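Local coordinates for protein alpha,alpha-trehalose-phosphate synthase (UDP-forming) (Burkholderia multivorans, PDB 5UOF) that belongs to glycosyltransferase family 20, a family of enzymes built on the two-domain GT-B fold, at residues 143-148 / 183-188; 136-141 / 157-162; 161-166 / 192-197; 11-16 / 128-133. All blocks are in the same frame, centred on the assembly; numbering follows the deposited sequence. Where two conformers were deposited one is given.

Interaction 1: 143-148 / 183-188; sequences LLPFAH and VKFMCA. With EDO (1,2-ethanediol), chain I.
Pro145 and His148 both lie against one side of the Phe185 ring, where helix 179-186 packs beside the start of helix 146-152, two helices that lie along the N-terminal sheet of this GT-B fold. Pro145 CB hangs over one face of the phenyl ring, a CH-pi contact 4.1 Å from the Phe185 centroid and 29° off the ring normal. The imidazole of His148 meets the same ring at a slant, planes 46° apart, with His148 CG 3.5 Å from Phe185 CD1; a first torsion with CG anti to the backbone N (chi1 -175°) carries it there. At the ring's edge comes Leu144, whose CD2 is 3.6 Å from Phe185 CB and also touches Met186 CG. Ala147 and Ala188 are small enough to meet methyl to methyl, CB to CB 3.9 Å. Beside these apolar contacts one water ties the two backbones, accepting from His148 N and donating to Leu144 O and to Phe185 O. Tyr189 adds a hydroxyl bond to Leu144 O, while Tyr115 and Leu116 of helix 109-127 pack on Leu144, Pro145 and Phe185. On the outer side His148 uses both ring nitrogens: NE2 bonds a second water, and ND1 hydrogen-bonds O2 of an ethanediol at 2.9 Å, that oxygen lying in the imidazole plane.

Interaction 2: 136-141 / 157-162; sequences IWVHDY and NPIGFF
The carbonyl oxygen of Ile136 is approached twice from the neighbouring strand: Gly160 N donates to Ile136 O at 2.8 Å, nearly along the C=O axis, and the CA-H of Ile159 points at the same oxygen, Ile159 CA to Ile136 O being 3.3 Å. The pattern repeats along the pair, with Val138 N bonding Gly160 O at 2.8 Å and an almost straight 175°, then Phe162 N bonding Val138 O. Asp140 N to Phe162 O is the most bent of the five bonds, 140° at the hydrogen, just where strand 135-139 gives way to a turn. These are parallel neighbours, joined by helix 146-152 in a right-handed beta-alpha-beta crossover of a Rossmann-like domain. Ile136, Val138, Ile159 and Phe161 share the face that this helix covers; Ile136 and Ile159 lie side by side, Ile136 CB 4.0 Å from Ile159 CG2. Phe161, with CG anti to its amide nitrogen (chi1 -177°), swings its ring toward the end of the other strand, so that its edge faces a carbonyl, CE1 3.2 Å from Asp140 O. On the other face the indole of Trp137 runs alongside Phe162, NE1 3.7 Å from Phe162 CB, while Phe457 stacks on Trp137 and Trp453 meets Phe162 edge-to-face.

Interaction 3: 161-166 / 192-197; sequences FFLHIP and TGFQTD
Phe161 and Gly193 are joined by a short backbone bond, Gly193 N to Phe161 O 2.7 Å, and Gly193 O in turn takes the N-H of Leu163 and the weaker approach of Phe162 CA-H. These bonds knit strands 159-162 and 191-194 as parallel neighbours in the Rossmann-like sheet. Farther on the two segments spread, the CA atoms of His164 and Gln195 being 6.3 Å apart, and side chain and water take over the polar work. Gln195 bends at its second torsion (chi2 -85°), which turns the amide back onto segment 161-166: NE2 donates to His164 O at 3.1 Å, with the oxygen in the amide plane. The other end of this amide, OE1, accepts from Ile235 N. A water takes the N-H of Gln195, Gln195 N to water 2.8 Å, and sits close to Leu163 O and Ile165 O.

Ring packing fills the rest. The Phe162 ring crosses the backbone at Gly193, where no side chain stands in its way, and reaches CE1 to Phe194 O at 3.3 Å. The far edge of the Phe162 ring meets Gln195 OE1 in plane, Phe162 CZ to OE1 3.7 Å, the ring and amide planes 76° apart. Elsewhere Leu163 CD2 touches the edge of the Phe194 ring.

The amide is thus held at both ends, which fixes its rotation and ties the turn after strand 191-194 to His164, after strand 159-162, and to Ile235, after strand 226-232. In GT-B proteins such loops border the cleft between domains, and an ethanediol close to the His164 side chain is consistent with a pocket here.

Interaction 4: 11-16 / 128-133; sequences RLIVVS and ALLRPD. With EDO (1,2-ethanediol), chain M.
Arg11 and Arg131 lay their guanidinium groups flat on one another, centres 3.8 Å apart and planes within 2°, a like-charge arginine stack at the edge of the Rossmann-like domain. It links the start of strand 12-16 to the loop between helix 109-127 and strand 135-139. The close-packed half is that of Arg11. Bent at its third torsion (chi3 -55°), the chain folds its end over to the loop, where NH2 donates to Leu129 O at 3.0 Å with donor and carbonyl almost coplanar. One water bridges the same two residues, accepting from Arg11 NH1 and donating to Leu129 O, so this carbonyl takes two protons. NH2 also forms a salt bridge with Asp134, whose carboxylate receives the backbone N-H of Arg131 as well; that negative charge probably helps to balance the two stacked cations. Arg131 is drawn out from CG to NE and crosses Arg11 at about a right angle, its CG 3.4 Å from Arg11 NH2. Deeper in, Ile13 CG1 and Leu130 CD2 make only a light apolar touch at 4.1 Å, and Leu130 goes on to pack against Ile136 and Val155. The solvent side is looser. Arg131 is exposed, touches a crystal neighbour, and sends its NE-H outward to a small molecule probably left from crystallisation: Arg131 NE donates to O1 of ethanediol at 3.1 Å, with 171° at the hydrogen.

In the fold
Three of the four contacts are buried and one is at the surface, and their chemistry follows that gradient. Interactions 2 and 3 share Phe161 and Phe162 on strand 159-162 and pair it with its two neighbours, so main-chain bonds dominate; Asp140 OD1 to His164 N and His139 ND1 to His164 NE2 join them at the strand ends. Interaction 1 belongs to the helical layer over the same sheet, where Leu143 and Phe146 pack on Val138 and apolar contacts with a bridging water replace strand pairing. Interaction 4 lies at the far end of the domain, about 21 Å from interaction 3 between centres, and relies on charged groups, though Trp137 N to Ile13 O ties its strand to interaction 2.

Interaction 1: 143-148 / 183-188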
# COMPACT_ATOMS: atom_id res chain seq x y z
N LEU A 143 -1.52 -20.17 -8.56
CA LEU A 143 -2.28 -20.76 -9.65
C LEU A 143 -3.30 -19.79 -10.22
O LEU A 143 -4.26 -20.21 -10.87
CB LEU A 143 -2.99 -22.03 -9.17
CG LEU A 143 -2.08 -23.21 -8.83
CD1 LEU A 143 -2.82 -24.23 -7.96
CD2 LEU A 143 -1.57 -23.84 -10.12
N LEU A 144 -3.15 -18.50 -9.95
CA LEU A 144 -4.08 -17.51 -10.48
C LEU A 144 -4.34 -17.64 -11.99
O LEU A 144 -5.52 -17.59 -12.39
CB LEU A 144 -3.57 -16.13 -10.07
CG LEU A 144 -4.55 -14.97 -10.26
CD1 LEU A 144 -4.28 -13.95 -9.19
CD2 LEU A 144 -4.35 -14.38 -11.64
N PRO A 145 -3.35 -17.81 -12.86
CA PRO A 145 -3.64 -17.90 -14.30
C PRO A 145 -4.21 -19.24 -14.75
O PRO A 145 -4.37 -19.45 -15.96
CB PRO A 145 -2.26 -17.67 -14.96
CG PRO A 145 -1.34 -17.23 -13.87
CD PRO A 145 -1.90 -17.81 -12.61
N PHE A 146 -4.55 -20.15 -13.83
CA PHE A 146 -4.83 -21.53 -14.22
C PHE A 146 -6.10 -21.64 -15.06
O PHE A 146 -6.11 -22.36 -16.07
CB PHE A 146 -4.93 -22.40 -12.96
CG PHE A 146 -4.82 -23.88 -13.24
CD1 PHE A 146 -3.58 -24.49 -13.36
CD2 PHE A 146 -5.96 -24.67 -13.32
CE1 PHE A 146 -3.47 -25.86 -13.59
CE2 PHE A 146 -5.86 -26.03 -13.55
CZ PHE A 146 -4.62 -26.63 -13.68
N ALA A 147 -7.19 -20.97 -14.66
CA ALA A 147 -8.41 -21.01 -15.46
C ALA A 147 -8.20 -20.45 -16.85
O ALA A 147 -8.71 -21.01 -17.83
CB ALA A 147 -9.54 -20.25 -14.78
N HIS A 148 -7.47 -19.35 -16.97
CA HIS A 148 -7.25 -18.76 -18.29
C HIS A 148 -6.54 -19.76 -19.20
O HIS A 148 -6.90 -19.91 -20.37
CB HIS A 148 -6.47 -17.45 -18.16
CG HIS A 148 -6.31 -16.73 -19.45
ND1 HIS A 148 -5.20 -16.90 -20.27
CD2 HIS A 148 -7.13 -15.88 -20.11
CE1 HIS A 148 -5.34 -16.16 -21.35
NE2 HIS A 148 -6.51 -15.54 -21.28
N VAL A 183 -5.85 -9.48 -13.62
CA VAL A 183 -7.28 -9.34 -13.41
C VAL A 183 -8.05 -10.00 -14.55
O VAL A 183 -9.09 -10.64 -14.32
CB VAL A 183 -7.65 -7.86 -13.21
CG1 VAL A 183 -9.15 -7.67 -13.31
CG2 VAL A 183 -7.14 -7.36 -11.84
N LYS A 184 -7.54 -9.90 -15.78
CA LYS A 184 -8.13 -10.68 -16.88
C LYS A 184 -8.12 -12.17 -16.57
O LYS A 184 -9.12 -12.87 -16.79
CB LYS A 184 -7.39 -10.41 -18.19
CG LYS A 184 -7.97 -11.19 -19.37
CD LYS A 184 -7.19 -10.93 -20.67
CE LYS A 184 -5.76 -11.45 -20.57
NZ LYS A 184 -5.01 -11.31 -21.84
N PHE A 185 -7.00 -12.69 -16.05
CA PHE A 185 -6.95 -14.10 -15.65
C PHE A 185 -8.02 -14.43 -14.63
O PHE A 185 -8.67 -15.48 -14.70
CB PHE A 185 -5.58 -14.43 -15.07
CG PHE A 185 -4.45 -14.34 -16.06
CD1 PHE A 185 -4.68 -14.44 -17.42
CD2 PHE A 185 -3.15 -14.19 -15.60
CE1 PHE A 185 -3.63 -14.36 -18.32
CE2 PHE A 185 -2.09 -14.11 -16.50
CZ PHE A 185 -2.33 -14.20 -17.85
N MET A 186 -8.22 -13.54 -13.66
CA MET A 186 -9.20 -13.78 -12.61
C MET A 186 -10.60 -13.80 -13.17
O MET A 186 -11.47 -14.50 -12.63
CB MET A 186 -9.05 -12.72 -11.53
CG MET A 186 -7.72 -12.87 -10.83
SD MET A 186 -7.37 -11.64 -9.57
CE MET A 186 -8.60 -12.08 -8.32
N CYS A 187 -10.85 -13.08 -14.25
CA CYS A 187 -12.16 -13.13 -14.88
C CYS A 187 -12.37 -14.36 -15.75
O CYS A 187 -13.46 -14.53 -16.30
CB CYS A 187 -12.40 -11.87 -15.71
SG CYS A 187 -12.48 -10.39 -14.68
N ALA A 188 -11.36 -15.23 -15.90
CA ALA A 188 -11.58 -16.50 -16.58
C ALA A 188 -12.34 -17.50 -15.72
O ALA A 188 -12.90 -18.47 -16.26
CB ALA A 188 -10.24 -17.09 -17.02
C1 EDO I . -1.40 -19.03 -18.15
O1 EDO I . -0.26 -19.27 -18.97
C2 EDO I . -2.33 -18.05 -18.85
O2 EDO I . -3.00 -18.69 -19.94
O HOH W 1 -7.00 -17.75 -14.73
O HOH W 2 -7.12 -13.66 -23.23

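Interaction 2: 136-141 / 157-162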
# COMPACT_ATOMS: atom_id res chain seq x y z
N ILE A 136 -14.30 -27.57 -11.21
CA ILE A 136 -12.88 -27.36 -10.96
C ILE A 136 -12.72 -26.23 -9.95
O ILE A 136 -13.28 -25.15 -10.14
CB ILE A 136 -12.12 -27.04 -12.26
CG1 ILE A 136 -12.44 -28.12 -13.31
CG2 ILE A 136 -10.63 -26.96 -12.01
CD1 ILE A 136 -11.78 -27.87 -14.65
N TRP A 137 -11.92 -26.48 -8.90
CA TRP A 137 -11.70 -25.53 -7.81
C TRP A 137 -10.20 -25.31 -7.63
O TRP A 137 -9.51 -26.20 -7.12
CB TRP A 137 -12.34 -26.04 -6.52
CG TRP A 137 -12.40 -25.00 -5.42
CD1 TRP A 137 -11.96 -23.71 -5.48
CD2 TRP A 137 -12.94 -25.19 -4.12
NE1 TRP A 137 -12.20 -23.08 -4.28
CE2 TRP A 137 -12.80 -23.97 -3.43
CE3 TRP A 137 -13.54 -26.28 -3.46
CZ2 TRP A 137 -13.23 -23.80 -2.12
CZ3 TRP A 137 -13.96 -26.11 -2.14
CH2 TRP A 137 -13.80 -24.88 -1.49
N VAL A 138 -9.72 -24.13 -8.03
CA VAL A 138 -8.30 -23.76 -8.01
C VAL A 138 -8.01 -22.92 -6.78
O VAL A 138 -8.75 -21.99 -6.46
CB VAL A 138 -7.92 -22.99 -9.29
CG1 VAL A 138 -6.44 -22.63 -9.29
CG2 VAL A 138 -8.30 -23.81 -10.53
N HIS A 139 -6.89 -23.21 -6.10
CA HIS A 139 -6.57 -22.57 -4.83
C HIS A 139 -5.32 -21.72 -4.90
O HIS A 139 -4.23 -22.23 -5.18
CB HIS A 139 -6.45 -23.61 -3.72
CG HIS A 139 -7.77 -24.16 -3.32
ND1 HIS A 139 -8.50 -23.64 -2.27
CD2 HIS A 139 -8.54 -25.11 -3.90
CE1 HIS A 139 -9.65 -24.29 -2.19
NE2 HIS A 139 -9.70 -25.18 -3.17
N ASP A 140 -5.50 -20.42 -4.65
CA ASP A 140 -4.48 -19.46 -4.22
C ASP A 140 -3.57 -18.93 -5.33
O ASP A 140 -3.65 -19.34 -6.49
CB ASP A 140 -3.63 -20.05 -3.10
CG ASP A 140 -3.29 -19.01 -2.03
OD1 ASP A 140 -3.84 -17.87 -2.11
OD2 ASP A 140 -2.48 -19.30 -1.13
N TYR A 141 -2.70 -18.00 -4.93
CA TYR A 141 -2.10 -17.06 -5.87
C TYR A 141 -1.07 -17.70 -6.81
O TYR A 141 -0.81 -17.12 -7.88
CB TYR A 141 -1.47 -15.89 -5.09
CG TYR A 141 -0.35 -16.30 -4.16
CD1 TYR A 141 -0.62 -16.82 -2.89
CD2 TYR A 141 0.97 -16.17 -4.55
CE1 TYR A 141 0.41 -17.21 -2.06
CE2 TYR A 141 2.01 -16.54 -3.72
CZ TYR A 141 1.72 -17.06 -2.47
OH TYR A 141 2.76 -17.44 -1.65
N ASN A 157 -15.72 -26.12 -18.51
CA ASN A 157 -16.23 -26.52 -17.21
C ASN A 157 -16.44 -25.31 -16.30
O ASN A 157 -15.79 -24.28 -16.46
CB ASN A 157 -15.26 -27.48 -16.53
CG ASN A 157 -15.05 -28.75 -17.31
OD1 ASN A 157 -14.57 -28.74 -18.45
ND2 ASN A 157 -15.41 -29.87 -16.70
N PRO A 158 -17.33 -25.43 -15.31
CA PRO A 158 -17.32 -24.44 -14.22
C PRO A 158 -15.97 -24.48 -13.53
O PRO A 158 -15.48 -25.54 -13.15
CB PRO A 158 -18.44 -24.93 -13.29
CG PRO A 158 -19.30 -25.83 -14.16
CD PRO A 158 -18.33 -26.48 -15.09
N ILE A 159 -15.35 -23.31 -13.37
CA ILE A 159 -14.08 -23.21 -12.67
C ILE A 159 -14.20 -22.11 -11.63
O ILE A 159 -14.64 -21.01 -11.94
CB ILE A 159 -12.90 -22.89 -13.62
CG1 ILE A 159 -12.95 -23.76 -14.88
CG2 ILE A 159 -11.59 -23.11 -12.89
CD1 ILE A 159 -11.85 -23.42 -15.89
N GLY A 160 -13.79 -22.42 -10.41
CA GLY A 160 -13.78 -21.44 -9.34
C GLY A 160 -12.37 -21.21 -8.83
O GLY A 160 -11.51 -22.10 -8.89
N PHE A 161 -12.13 -20.01 -8.32
CA PHE A 161 -10.86 -19.63 -7.73
C PHE A 161 -11.12 -19.18 -6.30
O PHE A 161 -12.11 -18.49 -6.05
CB PHE A 161 -10.19 -18.48 -8.52
CG PHE A 161 -8.82 -18.08 -8.00
CD1 PHE A 161 -7.73 -18.94 -8.12
CD2 PHE A 161 -8.62 -16.82 -7.44
CE1 PHE A 161 -6.48 -18.56 -7.65
CE2 PHE A 161 -7.36 -16.44 -6.97
CZ PHE A 161 -6.29 -17.31 -7.08
N PHE A 162 -10.26 -19.58 -5.37
CA PHE A 162 -10.29 -19.00 -4.03
C PHE A 162 -8.91 -18.47 -3.69
O PHE A 162 -7.92 -19.21 -3.70
CB PHE A 162 -10.75 -19.99 -2.96
CG PHE A 162 -10.93 -19.33 -1.62
CD1 PHE A 162 -12.07 -18.57 -1.38
CD2 PHE A 162 -9.93 -19.37 -0.64
CE1 PHE A 162 -12.23 -17.90 -0.17
CE2 PHE A 162 -10.10 -18.72 0.57
CZ PHE A 162 -11.25 -17.98 0.81

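Interaction 3: 161-166 / 192-197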
# COMPACT_ATOMS: atom_id res chain seq x y z
N PHE A 161 -12.13 -20.01 -8.32
CA PHE A 161 -10.86 -19.63 -7.73
C PHE A 161 -11.12 -19.18 -6.30
O PHE A 161 -12.11 -18.49 -6.05
CB PHE A 161 -10.19 -18.48 -8.52
CG PHE A 161 -8.82 -18.08 -8.00
CD1 PHE A 161 -7.73 -18.94 -8.12
CD2 PHE A 161 -8.62 -16.82 -7.44
CE1 PHE A 161 -6.48 -18.56 -7.65
CE2 PHE A 161 -7.36 -16.44 -6.97
CZ PHE A 161 -6.29 -17.31 -7.08
N PHE A 162 -10.26 -19.58 -5.37
CA PHE A 162 -10.29 -19.00 -4.03
C PHE A 162 -8.91 -18.47 -3.69
O PHE A 162 -7.92 -19.21 -3.70
CB PHE A 162 -10.75 -19.99 -2.96
CG PHE A 162 -10.93 -19.33 -1.62
CD1 PHE A 162 -12.07 -18.57 -1.38
CD2 PHE A 162 -9.93 -19.37 -0.64
CE1 PHE A 162 -12.23 -17.90 -0.17
CE2 PHE A 162 -10.10 -18.72 0.57
CZ PHE A 162 -11.25 -17.98 0.81
N LEU A 163 -8.85 -17.18 -3.38
CA LEU A 163 -7.61 -16.52 -2.96
C LEU A 163 -7.51 -16.58 -1.44
O LEU A 163 -8.37 -16.05 -0.73
CB LEU A 163 -7.60 -15.07 -3.43
CG LEU A 163 -6.28 -14.34 -3.23
CD1 LEU A 163 -5.20 -14.93 -4.17
CD2 LEU A 163 -6.49 -12.84 -3.50
N HIS A 164 -6.45 -17.23 -0.94
CA HIS A 164 -6.29 -17.37 0.51
C HIS A 164 -5.62 -16.16 1.15
O HIS A 164 -5.74 -15.97 2.37
CB HIS A 164 -5.50 -18.63 0.83
CG HIS A 164 -6.20 -19.89 0.45
ND1 HIS A 164 -6.62 -20.81 1.39
CD2 HIS A 164 -6.57 -20.38 -0.75
CE1 HIS A 164 -7.22 -21.82 0.78
NE2 HIS A 164 -7.19 -21.59 -0.52
N ILE A 165 -4.92 -15.34 0.37
CA ILE A 165 -4.21 -14.16 0.88
C ILE A 165 -5.07 -12.94 0.58
O ILE A 165 -6.11 -13.06 -0.09
CB ILE A 165 -2.81 -14.07 0.25
CG1 ILE A 165 -2.91 -13.87 -1.27
CG2 ILE A 165 -2.01 -15.33 0.56
CD1 ILE A 165 -1.58 -13.50 -1.88
N PRO A 166 -4.72 -11.75 1.09
CA PRO A 166 -5.53 -10.56 0.79
C PRO A 166 -5.53 -10.24 -0.70
O PRO A 166 -4.65 -10.65 -1.45
CB PRO A 166 -4.83 -9.44 1.58
CG PRO A 166 -4.03 -10.18 2.66
CD PRO A 166 -3.56 -11.42 1.93
N THR A 192 -15.01 -16.30 -8.44
CA THR A 192 -13.78 -15.79 -7.86
C THR A 192 -14.06 -15.45 -6.40
O THR A 192 -14.79 -14.50 -6.11
CB THR A 192 -13.28 -14.57 -8.64
OG1 THR A 192 -13.10 -14.94 -10.02
CG2 THR A 192 -11.97 -14.08 -8.10
N GLY A 193 -13.50 -16.24 -5.49
CA GLY A 193 -13.78 -16.12 -4.08
C GLY A 193 -12.61 -15.53 -3.32
O GLY A 193 -11.45 -15.77 -3.66
N PHE A 194 -12.94 -14.77 -2.28
CA PHE A 194 -11.99 -14.05 -1.45
C PHE A 194 -12.25 -14.34 0.02
O PHE A 194 -13.32 -14.83 0.40
CB PHE A 194 -12.06 -12.54 -1.70
CG PHE A 194 -11.77 -12.15 -3.12
CD1 PHE A 194 -10.48 -11.91 -3.52
CD2 PHE A 194 -12.80 -12.05 -4.04
CE1 PHE A 194 -10.19 -11.57 -4.83
CE2 PHE A 194 -12.53 -11.71 -5.35
CZ PHE A 194 -11.22 -11.46 -5.74
N GLN A 195 -11.27 -14.00 0.86
CA GLN A 195 -11.44 -14.21 2.29
C GLN A 195 -12.49 -13.28 2.89
O GLN A 195 -13.34 -13.71 3.67
CB GLN A 195 -10.10 -14.06 3.02
CG GLN A 195 -9.09 -15.19 2.71
CD GLN A 195 -9.27 -16.44 3.58
OE1 GLN A 195 -10.35 -16.70 4.13
NE2 GLN A 195 -8.19 -17.21 3.73
N THR A 196 -12.43 -11.98 2.56
CA THR A 196 -13.26 -11.00 3.25
C THR A 196 -13.99 -10.11 2.26
O THR A 196 -13.64 -10.04 1.08
CB THR A 196 -12.44 -10.10 4.19
OG1 THR A 196 -11.56 -9.26 3.42
CG2 THR A 196 -11.61 -10.94 5.17
N ASP A 197 -15.02 -9.41 2.76
CA ASP A 197 -15.73 -8.45 1.92
C ASP A 197 -14.79 -7.38 1.38
O ASP A 197 -14.96 -6.92 0.25
CB ASP A 197 -16.87 -7.79 2.70
CG ASP A 197 -17.81 -7.01 1.81
OD1 ASP A 197 -18.47 -7.63 0.94
OD2 ASP A 197 -17.90 -5.77 1.97
O HOH W 3 -8.86 -13.26 -0.41

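Interaction 4: 11-16 / 128-133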
# COMPACT_ATOMS: atom_id res chain seq x y z
N ARG A 11 -17.97 -34.65 -10.49
CA ARG A 11 -16.73 -34.68 -9.72
C ARG A 11 -16.29 -33.27 -9.39
O ARG A 11 -16.39 -32.36 -10.22
CB ARG A 11 -15.62 -35.38 -10.51
CG ARG A 11 -15.93 -36.82 -10.85
CD ARG A 11 -14.71 -37.49 -11.44
NE ARG A 11 -14.19 -36.75 -12.59
CZ ARG A 11 -13.12 -37.13 -13.29
NH1 ARG A 11 -12.45 -38.22 -12.95
NH2 ARG A 11 -12.71 -36.39 -14.32
N LEU A 12 -15.83 -33.09 -8.16
CA LEU A 12 -15.04 -31.92 -7.79
C LEU A 12 -13.58 -32.19 -8.12
O LEU A 12 -13.04 -33.23 -7.73
CB LEU A 12 -15.20 -31.60 -6.30
CG LEU A 12 -14.42 -30.37 -5.82
CD1 LEU A 12 -14.94 -29.11 -6.50
CD2 LEU A 12 -14.49 -30.27 -4.29
N ILE A 13 -12.97 -31.28 -8.86
CA ILE A 13 -11.55 -31.34 -9.18
C ILE A 13 -10.88 -30.23 -8.39
O ILE A 13 -11.06 -29.05 -8.69
CB ILE A 13 -11.30 -31.17 -10.69
CG1 ILE A 13 -12.25 -32.06 -11.51
CG2 ILE A 13 -9.82 -31.40 -11.05
CD1 ILE A 13 -12.08 -33.56 -11.31
N VAL A 14 -10.13 -30.60 -7.36
CA VAL A 14 -9.36 -29.63 -6.59
C VAL A 14 -7.98 -29.50 -7.22
O VAL A 14 -7.31 -30.51 -7.48
CB VAL A 14 -9.25 -30.07 -5.11
CG1 VAL A 14 -8.18 -29.26 -4.40
CG2 VAL A 14 -10.60 -29.90 -4.41
N VAL A 15 -7.55 -28.26 -7.46
CA VAL A 15 -6.23 -27.97 -8.00
C VAL A 15 -5.52 -27.08 -6.99
O VAL A 15 -6.00 -25.98 -6.67
CB VAL A 15 -6.32 -27.27 -9.37
CG1 VAL A 15 -4.94 -26.91 -9.89
CG2 VAL A 15 -7.05 -28.16 -10.37
N SER A 16 -4.38 -27.55 -6.46
CA SER A 16 -3.65 -26.77 -5.46
C SER A 16 -2.16 -27.08 -5.53
O SER A 16 -1.70 -27.85 -6.38
CB SER A 16 -4.18 -27.06 -4.05
OG SER A 16 -3.78 -28.35 -3.61
N ALA A 128 -6.45 -33.28 -19.90
CA ALA A 128 -6.72 -34.61 -20.42
C ALA A 128 -7.51 -35.47 -19.44
O ALA A 128 -8.13 -36.45 -19.85
CB ALA A 128 -5.41 -35.31 -20.79
N LEU A 129 -7.50 -35.12 -18.16
CA LEU A 129 -8.21 -35.90 -17.15
C LEU A 129 -9.64 -35.43 -16.92
O LEU A 129 -10.37 -36.08 -16.16
CB LEU A 129 -7.46 -35.84 -15.81
CG LEU A 129 -5.97 -36.12 -15.82
CD1 LEU A 129 -5.37 -35.83 -14.46
CD2 LEU A 129 -5.70 -37.56 -16.23
N LEU A 130 -10.06 -34.34 -17.57
CA LEU A 130 -11.36 -33.74 -17.30
C LEU A 130 -12.49 -34.45 -18.03
O LEU A 130 -12.33 -34.91 -19.17
CB LEU A 130 -11.36 -32.27 -17.72
CG LEU A 130 -10.47 -31.39 -16.85
CD1 LEU A 130 -10.45 -29.96 -17.37
CD2 LEU A 130 -10.95 -31.43 -15.39
N ARG A 131 -13.60 -34.54 -17.37
CA ARG A 131 -14.88 -34.85 -17.96
C ARG A 131 -15.69 -33.56 -18.10
O ARG A 131 -15.48 -32.61 -17.33
CB ARG A 131 -15.64 -35.87 -17.11
CG ARG A 131 -14.84 -37.12 -16.85
CD ARG A 131 -15.56 -38.11 -15.93
NE ARG A 131 -14.69 -39.26 -15.67
CZ ARG A 131 -14.89 -40.15 -14.71
NH1 ARG A 131 -15.93 -40.05 -13.90
NH2 ARG A 131 -14.03 -41.15 -14.57
N PRO A 132 -16.63 -33.51 -19.05
CA PRO A 132 -17.27 -32.23 -19.38
C PRO A 132 -18.02 -31.58 -18.22
O PRO A 132 -18.16 -30.36 -18.22
CB PRO A 132 -18.24 -32.61 -20.51
CG PRO A 132 -17.75 -33.90 -21.03
CD PRO A 132 -17.14 -34.62 -19.89
N ASP A 133 -18.52 -32.35 -17.25
CA ASP A 133 -19.30 -31.81 -16.15
C ASP A 133 -18.50 -31.60 -14.88
O ASP A 133 -19.07 -31.20 -13.85
CB ASP A 133 -20.50 -32.72 -15.84
CG ASP A 133 -20.07 -34.09 -15.34
OD1 ASP A 133 -19.13 -34.67 -15.93
OD2 ASP A 133 -20.65 -34.58 -14.36
C1 EDO M . -11.57 -38.74 -17.99
O1 EDO M . -12.42 -39.83 -17.63
C2 EDO M . -10.37 -39.23 -18.79
O2 EDO M . -9.51 -40.02 -17.95
O HOH W 4 -9.90 -38.61 -14.53